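Local coordinates for protein intermedilysin (Streptococcus intermedius, PDB 5IMW) that probably lyses host cells by binding cholesterol-containing membranes, changing shape, inserting into the bilayer and assembling with other copies into an oligomeric pore, at residues A[93-105]-A[202-216]. Sequence-based numbering, arbitrary orientation.
Sequences PVNRGKTTISVNL and YTASVDSPNSPSALF
Ser102 and Ser205 form the hydrogen-bonded pair at the middle of an antiparallel β-sheet contact between strands 99-103 and 202-206 of this cholesterol-dependent cytolysin. The strand axes run at 148° to each other, so the pair is antiparallel with the usual sheet twist. Backbone bonds define the register: Ser102 N donates to Ser205 O at 2.9 Å, Ser205 N returns the bond to Ser102 O, and Asp207 N extends the pattern just past the strand by reaching Thr100 O at 2.8 Å. Both strands are interior to the sheet: strand 114-117 lies on the far side of 99-103, where Ile101 bonds Leu115 through its backbone, and strand 236-244 lies beside 202-206, where Ala204 likewise bonds Val242.

Apolar contacts collect on the face that carries Ile101, Val103, Ala204 and Val206. CG2 of Ile101 lies 4.2 Å from Ala204 CB, while its CG1 branch, set beside the backbone N, approaches Val206 CG1. Val103 CG1 comes obliquely to the Tyr202 ring at CD2, and Leu105 CG packs 3.9 Å from Tyr202 CB. Helix 122-140 covers this face, placing Val125 on Ile101 and Leu132 on Val103; the Tyr202 hydroxyl bonds Ala328 N.

Beyond the strands the two segments touch again. The 3-10 turn 212-215 presents Ala214 O to Gly97 CA in a CA-H...O contact of 3.6 Å, and Val94 CG1 meets the edge of the Phe216 ring at CE1, 4.0 Å away.

At the opposite end a side chain takes over the pairing. With CG between its backbone N and carbonyl carbon (chi1 69°), Asn104 turns its amide toward Thr203. Thr203 N donates to Asn104 OD1 at 3.0 Å. The N-H...O angle is nearly straight at 173°, although the donor N lies clearly out of the plane of the amide carbonyl.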
ATOM      1  N   PRO A  93      -2.418  18.984 -28.726  1.00 86.24           N
ATOM      2  CA  PRO A  93      -1.702  20.005 -29.504  1.00 95.35           C
ATOM      3  C   PRO A  93      -2.623  21.123 -29.967  1.00 89.73           C
ATOM      4  O   PRO A  93      -3.303  20.996 -30.990  1.00 93.00           O
ATOM      5  CB  PRO A  93      -1.133  19.207 -30.682  1.00 91.64           C
ATOM      6  CG  PRO A  93      -2.101  18.093 -30.870  1.00 92.51           C
ATOM      7  CD  PRO A  93      -2.625  17.747 -29.502  1.00 94.79           C
ATOM      8  N   VAL A  94      -2.647  22.227 -29.220  1.00 93.04           N
ATOM      9  CA  VAL A  94      -3.582  23.314 -29.483  1.00 92.42           C
ATOM     10  C   VAL A  94      -3.071  24.559 -28.778  1.00 99.19           C
ATOM     11  O   VAL A  94      -2.408  24.475 -27.741  1.00 95.99           O
ATOM     12  CB  VAL A  94      -5.012  22.940 -29.015  1.00 89.21           C
ATOM     13  CG1 VAL A  94      -5.025  22.617 -27.524  1.00 92.18           C
ATOM     14  CG2 VAL A  94      -5.990  24.052 -29.328  1.00 97.25           C
ATOM     15  N   ASN A  95      -3.386  25.721 -29.345  1.00 97.42           N
ATOM     16  CA  ASN A  95      -3.062  26.983 -28.700  1.00 98.73           C
ATOM     17  C   ASN A  95      -3.755  27.070 -27.343  1.00 96.64           C
ATOM     18  O   ASN A  95      -4.707  26.340 -27.054  1.00101.22           O
ATOM     19  CB  ASN A  95      -3.478  28.154 -29.586  1.00112.67           C
ATOM     20  CG  ASN A  95      -2.967  28.017 -31.004  1.00120.78           C
ATOM     21  OD1 ASN A  95      -3.560  27.320 -31.826  1.00113.27           O
ATOM     22  ND2 ASN A  95      -1.855  28.678 -31.297  1.00120.13           N
ATOM     23  N   ARG A  96      -3.266  27.979 -26.503  1.00 99.56           N
ATOM     24  CA  ARG A  96      -3.786  28.121 -25.151  1.00100.81           C
ATOM     25  C   ARG A  96      -3.912  29.593 -24.787  1.00103.53           C
ATOM     26  O   ARG A  96      -3.333  30.471 -25.431  1.00110.22           O
ATOM     27  CB  ARG A  96      -2.894  27.414 -24.125  1.00102.16           C
ATOM     28  CG  ARG A  96      -3.306  25.988 -23.812  1.00100.63           C
ATOM     29  CD  ARG A  96      -2.600  25.485 -22.566  1.00101.63           C
ATOM     30  NE  ARG A  96      -2.091  24.132 -22.751  1.00108.21           N
ATOM     31  CZ  ARG A  96      -1.027  23.832 -23.490  1.00110.02           C
ATOM     32  NH1 ARG A  96      -0.355  24.789 -24.119  1.00102.51           N
ATOM     33  NH2 ARG A  96      -0.638  22.571 -23.604  1.00 96.95           N
ATOM     34  N   GLY A  97      -4.687  29.843 -23.735  1.00 94.85           N
ATOM     35  CA  GLY A  97      -4.841  31.160 -23.164  1.00105.19           C
ATOM     36  C   GLY A  97      -3.981  31.339 -21.933  1.00 94.79           C
ATOM     37  O   GLY A  97      -3.056  30.562 -21.666  1.00 97.72           O
ATOM     38  N   LYS A  98      -4.293  32.375 -21.161  1.00 99.91           N
ATOM     39  CA  LYS A  98      -3.518  32.664 -19.966  1.00 99.96           C
ATOM     40  C   LYS A  98      -3.798  31.629 -18.884  1.00105.22           C
ATOM     41  O   LYS A  98      -4.898  31.078 -18.785  1.00108.57           O
ATOM     42  CB  LYS A  98      -3.844  34.061 -19.440  1.00109.75           C
ATOM     43  CG  LYS A  98      -3.793  35.148 -20.507  1.00107.59           C
ATOM     44  CD  LYS A  98      -3.599  36.540 -19.910  1.00110.16           C
ATOM     45  CE  LYS A  98      -4.898  37.141 -19.388  1.00119.37           C
ATOM     46  NZ  LYS A  98      -5.502  36.395 -18.246  1.00114.73           N
ATOM     47  N   THR A  99      -2.782  31.371 -18.060  1.00111.55           N
ATOM     48  CA  THR A  99      -2.889  30.438 -16.945  1.00110.82           C
ATOM     49  C   THR A  99      -2.423  31.150 -15.685  1.00101.40           C
ATOM     50  O   THR A  99      -1.288  31.634 -15.628  1.00 96.93           O
ATOM     51  CB  THR A  99      -2.055  29.175 -17.185  1.00 98.36           C
ATOM     52  OG1 THR A  99      -2.245  28.718 -18.530  1.00 96.42           O
ATOM     53  CG2 THR A  99      -2.474  28.072 -16.230  1.00 94.35           C
ATOM     54  N   THR A 100      -3.299  31.219 -14.685  1.00103.48           N
ATOM     55  CA  THR A 100      -2.987  31.845 -13.406  1.00103.31           C
ATOM     56  C   THR A 100      -2.542  30.776 -12.419  1.00 89.82           C
ATOM     57  O   THR A 100      -3.251  29.789 -12.203  1.00 87.71           O
ATOM     58  CB  THR A 100      -4.195  32.606 -12.857  1.00103.77           C
ATOM     59  OG1 THR A 100      -5.398  32.085 -13.437  1.00111.93           O
ATOM     60  CG2 THR A 100      -4.073  34.102 -13.160  1.00102.36           C
ATOM     61  N   ILE A 101      -1.370  30.978 -11.824  1.00 86.55           N
ATOM     62  CA  ILE A 101      -0.744  30.002 -10.944  1.00 87.12           C
ATOM     63  C   ILE A 101      -0.586  30.614  -9.560  1.00 81.35           C
ATOM     64  O   ILE A 101      -0.491  31.835  -9.409  1.00 90.95           O
ATOM     65  CB  ILE A 101       0.622  29.547 -11.506  1.00 82.80           C
ATOM     66  CG1 ILE A 101       0.436  28.945 -12.902  1.00 85.04           C
ATOM     67  CG2 ILE A 101       1.294  28.553 -10.564  1.00 81.28           C
ATOM     68  CD1 ILE A 101       1.722  28.513 -13.579  1.00 90.37           C
ATOM     69  N   SER A 102      -0.565  29.751  -8.545  1.00 88.05           N
ATOM     70  CA  SER A 102      -0.309  30.163  -7.173  1.00 86.56           C
ATOM     71  C   SER A 102       0.658  29.177  -6.533  1.00 78.48           C
ATOM     72  O   SER A 102       0.648  27.984  -6.850  1.00 77.60           O
ATOM     73  CB  SER A 102      -1.601  30.237  -6.351  1.00 90.48           C
ATOM     74  OG  SER A 102      -1.325  30.616  -5.014  1.00 93.86           O
ATOM     75  N   VAL A 103       1.498  29.685  -5.632  1.00 74.96           N
ATOM     76  CA  VAL A 103       2.478  28.872  -4.924  1.00 67.56           C
ATOM     77  C   VAL A 103       2.294  29.079  -3.428  1.00 68.41           C
ATOM     78  O   VAL A 103       2.009  30.194  -2.976  1.00 76.53           O
ATOM     79  CB  VAL A 103       3.921  29.212  -5.346  1.00 67.56           C
ATOM     80  CG1 VAL A 103       4.903  28.249  -4.698  1.00 67.56           C
ATOM     81  CG2 VAL A 103       4.054  29.175  -6.861  1.00 73.31           C
ATOM     82  N   ASN A 104       2.469  28.003  -2.660  1.00 76.16           N
ATOM     83  CA  ASN A 104       2.182  27.998  -1.231  1.00 68.57           C
ATOM     84  C   ASN A 104       3.443  28.110  -0.381  1.00 73.17           C
ATOM     85  O   ASN A 104       3.455  27.654   0.768  1.00 74.33           O
ATOM     86  CB  ASN A 104       1.410  26.734  -0.858  1.00 77.45           C
ATOM     87  CG  ASN A 104       2.255  25.481  -0.976  1.00 73.77           C
ATOM     88  OD1 ASN A 104       3.233  25.444  -1.724  1.00 72.89           O
ATOM     89  ND2 ASN A 104       1.881  24.445  -0.237  1.00 71.62           N
ATOM     90  N   LEU A 105       4.504  28.700  -0.918  1.00 79.65           N
ATOM     91  CA  LEU A 105       5.713  28.881  -0.131  1.00 74.51           C
ATOM     92  C   LEU A 105       5.439  29.846   1.023  1.00 76.96           C
ATOM     93  O   LEU A 105       4.668  30.799   0.866  1.00 67.56           O
ATOM     94  CB  LEU A 105       6.854  29.401  -1.005  1.00 67.56           C
ATOM     95  CG  LEU A 105       7.692  28.300  -1.660  1.00 67.56           C
ATOM     96  CD1 LEU A 105       8.539  28.845  -2.797  1.00 67.56           C
ATOM     97  CD2 LEU A 105       8.577  27.628  -0.619  1.00 77.09           C
ATOM     98  N   TYR A 202       7.046  22.392  -1.745  1.00 84.85           N
ATOM     99  CA  TYR A 202       6.030  23.337  -2.181  1.00 81.61           C
ATOM    100  C   TYR A 202       5.259  22.732  -3.346  1.00 76.04           C
ATOM    101  O   TYR A 202       5.708  21.780  -3.991  1.00 67.56           O
ATOM    102  CB  TYR A 202       6.643  24.693  -2.575  1.00 67.56           C
ATOM    103  CG  TYR A 202       7.734  24.619  -3.623  1.00 67.56           C
ATOM    104  CD1 TYR A 202       9.048  24.346  -3.268  1.00 67.56           C
ATOM    105  CD2 TYR A 202       7.452  24.839  -4.963  1.00 67.56           C
ATOM    106  CE1 TYR A 202      10.048  24.283  -4.220  1.00 67.56           C
ATOM    107  CE2 TYR A 202       8.446  24.779  -5.923  1.00 67.56           C
ATOM    108  CZ  TYR A 202       9.741  24.500  -5.546  1.00 67.56           C
ATOM    109  OH  TYR A 202      10.732  24.439  -6.499  1.00 67.56           O
ATOM    110  N   THR A 203       4.078  23.291  -3.598  1.00 69.40           N
ATOM    111  CA  THR A 203       3.197  22.825  -4.659  1.00 82.60           C
ATOM    112  C   THR A 203       2.676  24.021  -5.439  1.00 76.99           C
ATOM    113  O   THR A 203       2.209  24.998  -4.844  1.00 67.56           O
ATOM    114  CB  THR A 203       2.019  22.018  -4.097  1.00 81.86           C
ATOM    115  OG1 THR A 203       1.957  22.175  -2.674  1.00104.44           O
ATOM    116  CG2 THR A 203       2.168  20.547  -4.436  1.00 91.00           C
ATOM    117  N   ALA A 204       2.756  23.940  -6.764  1.00 76.38           N
ATOM    118  CA  ALA A 204       2.223  24.965  -7.650  1.00 75.01           C
ATOM    119  C   ALA A 204       0.861  24.509  -8.158  1.00 72.07           C
ATOM    120  O   ALA A 204       0.766  23.507  -8.874  1.00 76.34           O
ATOM    121  CB  ALA A 204       3.176  25.229  -8.817  1.00 78.56           C
ATOM    122  N   SER A 205      -0.186  25.238  -7.781  1.00 69.81           N
ATOM    123  CA  SER A 205      -1.555  24.906  -8.145  1.00 67.99           C
ATOM    124  C   SER A 205      -2.147  26.028  -8.983  1.00 85.39           C
ATOM    125  O   SER A 205      -1.964  27.208  -8.670  1.00 89.85           O
ATOM    126  CB  SER A 205      -2.416  24.685  -6.900  1.00 96.66           C
ATOM    127  OG  SER A 205      -2.609  25.902  -6.200  1.00100.42           O
ATOM    128  N   VAL A 206      -2.865  25.658 -10.043  1.00 86.04           N
ATOM    129  CA  VAL A 206      -3.436  26.629 -10.969  1.00 86.87           C
ATOM    130  C   VAL A 206      -4.780  27.102 -10.440  1.00 86.86           C
ATOM    131  O   VAL A 206      -5.606  26.302  -9.988  1.00 86.73           O
ATOM    132  CB  VAL A 206      -3.584  26.030 -12.382  1.00 83.68           C
ATOM    133  CG1 VAL A 206      -2.259  25.461 -12.867  1.00 83.80           C
ATOM    134  CG2 VAL A 206      -4.665  24.965 -12.402  1.00 79.14           C
ATOM    135  N   ASP A 207      -5.008  28.409 -10.510  1.00 90.73           N
ATOM    136  CA  ASP A 207      -6.314  28.949 -10.164  1.00 97.17           C
ATOM    137  C   ASP A 207      -7.367  28.404 -11.120  1.00 96.65           C
ATOM    138  O   ASP A 207      -7.107  28.211 -12.312  1.00 99.12           O
ATOM    139  CB  ASP A 207      -6.290  30.480 -10.224  1.00101.15           C
ATOM    140  CG  ASP A 207      -5.534  31.105  -9.060  1.00107.81           C
ATOM    141  OD1 ASP A 207      -4.752  30.394  -8.395  1.00100.37           O
ATOM    142  OD2 ASP A 207      -5.721  32.317  -8.819  1.00114.94           O
ATOM    143  N   SER A 208      -8.558  28.148 -10.596  1.00100.97           N
ATOM    144  CA  SER A 208      -9.640  27.657 -11.434  1.00 99.68           C
ATOM    145  C   SER A 208      -9.944  28.681 -12.526  1.00 98.69           C
ATOM    146  O   SER A 208     -10.147  29.863 -12.217  1.00100.85           O
ATOM    147  CB  SER A 208     -10.891  27.395 -10.598  1.00109.88           C
ATOM    148  OG  SER A 208     -11.459  28.610 -10.137  1.00117.17           O
ATOM    149  N   PRO A 209      -9.988  28.282 -13.796  1.00 97.94           N
ATOM    150  CA  PRO A 209     -10.252  29.259 -14.856  1.00104.22           C
ATOM    151  C   PRO A 209     -11.670  29.801 -14.783  1.00 99.76           C
ATOM    152  O   PRO A 209     -12.614  29.097 -14.414  1.00102.63           O
ATOM    153  CB  PRO A 209     -10.025  28.459 -16.143  1.00105.91           C
ATOM    154  CG  PRO A 209     -10.285  27.047 -15.754  1.00103.85           C
ATOM    155  CD  PRO A 209      -9.828  26.919 -14.334  1.00103.49           C
ATOM    156  N   ASN A 210     -11.811  31.078 -15.148  1.00104.38           N
ATOM    157  CA  ASN A 210     -13.126  31.710 -15.157  1.00100.60           C
ATOM    158  C   ASN A 210     -14.094  30.979 -16.074  1.00 95.06           C
ATOM    159  O   ASN A 210     -15.312  31.136 -15.929  1.00 99.32           O
ATOM    160  CB  ASN A 210     -13.020  33.173 -15.597  1.00100.84           C
ATOM    161  CG  ASN A 210     -11.851  33.900 -14.956  1.00112.02           C
ATOM    162  OD1 ASN A 210     -10.806  34.086 -15.580  1.00132.11           O
ATOM    163  ND2 ASN A 210     -12.021  34.314 -13.704  1.00112.15           N
ATOM    164  N   SER A 211     -13.582  30.187 -17.005  1.00 93.97           N
ATOM    165  CA  SER A 211     -14.403  29.480 -17.973  1.00 91.74           C
ATOM    166  C   SER A 211     -13.530  28.464 -18.700  1.00 86.79           C
ATOM    167  O   SER A 211     -12.313  28.661 -18.803  1.00 88.09           O
ATOM    168  CB  SER A 211     -15.038  30.468 -18.954  1.00 86.59           C
ATOM    169  OG  SER A 211     -15.540  29.809 -20.101  1.00 93.59           O
ATOM    170  N   PRO A 212     -14.095  27.363 -19.198  1.00 86.13           N
ATOM    171  CA  PRO A 212     -13.273  26.424 -19.979  1.00 83.89           C
ATOM    172  C   PRO A 212     -12.550  27.084 -21.140  1.00 87.60           C
ATOM    173  O   PRO A 212     -11.393  26.747 -21.419  1.00 87.25           O
ATOM    174  CB  PRO A 212     -14.298  25.388 -20.457  1.00 87.45           C
ATOM    175  CG  PRO A 212     -15.379  25.434 -19.438  1.00 85.83           C
ATOM    176  CD  PRO A 212     -15.468  26.866 -19.005  1.00 83.04           C
ATOM    177  N   SER A 213     -13.205  28.023 -21.827  1.00 90.22           N
ATOM    178  CA  SER A 213     -12.560  28.730 -22.929  1.00 83.83           C
ATOM    179  C   SER A 213     -11.281  29.424 -22.480  1.00 85.82           C
ATOM    180  O   SER A 213     -10.340  29.555 -23.270  1.00 87.40           O
ATOM    181  CB  SER A 213     -13.523  29.750 -23.533  1.00 89.55           C
ATOM    182  OG  SER A 213     -14.136  30.529 -22.518  1.00 93.45           O
ATOM    183  N   ALA A 214     -11.231  29.881 -21.226  1.00 88.68           N
ATOM    184  CA  ALA A 214     -10.049  30.580 -20.734  1.00 80.94           C
ATOM    185  C   ALA A 214      -8.787  29.755 -20.950  1.00 86.33           C
ATOM    186  O   ALA A 214      -7.712  30.306 -21.220  1.00 93.81           O
ATOM    187  CB  ALA A 214     -10.220  30.915 -19.253  1.00 85.20           C
ATOM    188  N   LEU A 215      -8.897  28.430 -20.839  1.00 82.46           N
ATOM    189  CA  LEU A 215      -7.750  27.556 -21.046  1.00 82.84           C
ATOM    190  C   LEU A 215      -7.347  27.441 -22.510  1.00 88.29           C
ATOM    191  O   LEU A 215      -6.290  26.867 -22.795  1.00 93.62           O
ATOM    192  CB  LEU A 215      -8.052  26.164 -20.488  1.00 89.56           C
ATOM    193  CG  LEU A 215      -8.047  26.035 -18.965  1.00 91.40           C
ATOM    194  CD1 LEU A 215      -8.699  24.730 -18.546  1.00 90.05           C
ATOM    195  CD2 LEU A 215      -6.630  26.121 -18.419  1.00 91.91           C
ATOM    196  N   PHE A 216      -8.153  27.957 -23.435  1.00 93.15           N
ATOM    197  CA  PHE A 216      -7.841  27.937 -24.857  1.00100.54           C
ATOM    198  C   PHE A 216      -7.743  29.366 -25.374  1.00105.92           C
ATOM    199  O   PHE A 216      -8.545  30.228 -25.002  1.00102.83           O
ATOM    200  CB  PHE A 216      -8.901  27.156 -25.638  1.00103.87           C
ATOM    201  CG  PHE A 216      -9.032  25.720 -25.214  1.00 93.78           C
ATOM    202  CD1 PHE A 216      -8.190  24.750 -25.733  1.00 92.71           C
ATOM    203  CD2 PHE A 216      -9.997  25.338 -24.296  1.00 86.03           C
ATOM    204  CE1 PHE A 216      -8.308  23.427 -25.345  1.00 86.43           C
ATOM    205  CE2 PHE A 216     -10.120  24.015 -23.905  1.00 80.75           C
ATOM    206  CZ  PHE A 216      -9.273  23.060 -24.430  1.00 80.81           C
TER